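Local atomic coordinates of mitochondrial enolase superfamily member 1 (Homo sapiens, PDB entry 4A35), a protein that catalyses the magnesium-dependent dehydration of L-fuconate to 2-keto-3-deoxy-L-fuconate, a step in the breakdown of L-fucose. Residues 355-358 with 362-365. Residues are numbered along the deposited sequence; the frame is centred on the assembly and turned at random.
Sequences PHAG and LCEL
L362 CD1 meets the imidazole of H356 at CE1, 3.4 Å away, with ND1 of the same ring a little farther off; the methyl approaches obliquely, and the two side chains cross. The leucine reaches the ring because its CG lies anti to the carbonyl carbon (chi1 -57°) and CD1 continues the extended chain. Nearer its backbone, L362 CB packs on A357 CA at 3.8 Å and against G358 O. On the neighbouring helix position, C363 SG touches A357 CB at 3.8 Å and sits 3.4 Å from G358 N, a buried amide for which the model offers no hydrogen-bond partner.

L362 N gives G358 O a weak bond of 3.3 Å, bent to 132° at the hydrogen. A water accepts from C363 N at 3.0 Å and lies within bonding distance of E364 OE1 and, weakly, of G358 O, linking the loop to the start of helix 362-377.

H356, the predicted active-site residue, lies about 4 Å, side chain to ion, from a bound magnesium ion and touches E306, a magnesium ligand; its ND1 is hydrogen-bonded to D329. With an alanine at L362 the CD1 methyl is gone, and the imidazole would probably be freer to tilt. The chemistry thus pairs a polar grip by D329 with apolar packing from the helix start, consistent with a histidine held in a set orientation where H356, A357 and G358 probably bind substrate.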
ATOM      1  N   PRO A 355      -9.619  12.305  14.714  1.00 16.10           N
ATOM      2  CA  PRO A 355      -8.646  12.464  13.616  1.00 15.89           C
ATOM      3  C   PRO A 355      -7.181  12.488  14.054  1.00 18.43           C
ATOM      4  O   PRO A 355      -6.847  12.974  15.150  1.00 17.35           O
ATOM      5  CB  PRO A 355      -9.009  13.841  13.026  1.00 20.19           C
ATOM      6  CG  PRO A 355     -10.475  13.942  13.264  1.00 21.43           C
ATOM      7  CD  PRO A 355     -10.696  13.330  14.647  1.00 17.41           C
ATOM      8  N   HIS A 356      -6.314  12.007  13.161  1.00 17.51           N
ATOM      9  CA  HIS A 356      -4.891  12.175  13.299  1.00 17.15           C
ATOM     10  C   HIS A 356      -4.552  13.566  12.749  1.00 20.07           C
ATOM     11  O   HIS A 356      -5.145  14.036  11.761  1.00 18.57           O
ATOM     12  CB  HIS A 356      -4.116  11.061  12.538  1.00 17.11           C
ATOM     13  CG  HIS A 356      -2.650  11.335  12.337  1.00 20.10           C
ATOM     14  ND1 HIS A 356      -2.146  11.742  11.093  1.00 20.81           N
ATOM     15  CD2 HIS A 356      -1.617  11.230  13.204  1.00 21.44           C
ATOM     16  CE1 HIS A 356      -0.832  11.860  11.252  1.00 19.34           C
ATOM     17  NE2 HIS A 356      -0.464  11.550  12.492  1.00 20.25           N
ATOM     18  N   ALA A 357      -3.545  14.185  13.321  1.00 16.59           N
ATOM     19  CA  ALA A 357      -3.105  15.482  12.813  1.00 17.04           C
ATOM     20  C   ALA A 357      -1.616  15.725  13.179  1.00 23.45           C
ATOM     21  O   ALA A 357      -0.873  14.747  13.377  1.00 24.28           O
ATOM     22  CB  ALA A 357      -4.024  16.588  13.317  1.00 17.58           C
ATOM     23  N   GLY A 358      -1.163  16.974  13.087  1.00 21.09           N
ATOM     24  CA  GLY A 358       0.237  17.335  13.302  1.00 20.78           C
ATOM     25  C   GLY A 358       0.965  17.411  11.973  1.00 23.66           C
ATOM     26  O   GLY A 358       0.396  17.875  10.982  1.00 22.25           O
ATOM     27  N   LEU A 362      -1.458  18.963   8.542  1.00 16.69           N
ATOM     28  CA  LEU A 362      -2.591  18.027   8.775  1.00 15.14           C
ATOM     29  C   LEU A 362      -3.686  18.661   9.680  1.00 20.53           C
ATOM     30  O   LEU A 362      -4.863  18.427   9.423  1.00 19.82           O
ATOM     31  CB  LEU A 362      -2.095  16.718   9.418  1.00 15.41           C
ATOM     32  CG  LEU A 362      -1.000  15.935   8.615  1.00 21.57           C
ATOM     33  CD1 LEU A 362      -0.590  14.631   9.384  1.00 21.63           C
ATOM     34  CD2 LEU A 362      -1.518  15.555   7.179  1.00 19.91           C
ATOM     35  N   CYS A 363      -3.294  19.442  10.723  1.00 17.39           N
ATOM     36  CA  CYS A 363      -4.275  20.158  11.595  1.00 18.97           C
ATOM     37  C   CYS A 363      -5.170  21.073  10.712  1.00 20.35           C
ATOM     38  O   CYS A 363      -6.411  21.066  10.848  1.00 18.95           O
ATOM     39  CB  CYS A 363      -3.557  20.990  12.665  1.00 20.09           C
ATOM     40  SG  CYS A 363      -2.547  20.027  13.819  1.00 23.04           S
ATOM     41  N   GLU A 364      -4.506  21.900   9.845  1.00 16.95           N
ATOM     42  CA  GLU A 364      -5.174  22.865   8.978  1.00 16.48           C
ATOM     43  C   GLU A 364      -6.251  22.185   8.092  1.00 20.88           C
ATOM     44  O   GLU A 364      -7.325  22.759   7.922  1.00 18.90           O
ATOM     45  CB  GLU A 364      -4.141  23.563   8.070  1.00 18.52           C
ATOM     46  CG  GLU A 364      -3.364  24.712   8.735  1.00 20.89           C
ATOM     47  CD  GLU A 364      -2.480  24.377   9.932  1.00 22.35           C
ATOM     48  OE1 GLU A 364      -1.972  23.232  10.014  1.00 21.77           O
ATOM     49  OE2 GLU A 364      -2.170  25.315  10.704  1.00 22.71           O
ATOM     50  N   LEU A 365      -6.005  20.959   7.636  1.00 18.45           N
ATOM     51  CA  LEU A 365      -6.990  20.277   6.731  1.00 18.15           C
ATOM     52  C   LEU A 365      -8.004  19.476   7.502  1.00 20.60           C
ATOM     53  O   LEU A 365      -9.187  19.640   7.289  1.00 20.40           O
ATOM     54  CB  LEU A 365      -6.283  19.316   5.726  1.00 18.41           C
ATOM     55  CG  LEU A 365      -5.646  19.956   4.494  1.00 19.21           C
ATOM     56  CD1 LEU A 365      -4.554  20.992   4.899  1.00 19.38           C
ATOM     57  CD2 LEU A 365      -5.069  18.867   3.540  1.00 20.19           C
TER
HETATM   58  O   HOH W   1      -0.802  20.971  11.217  1.00 24.73           O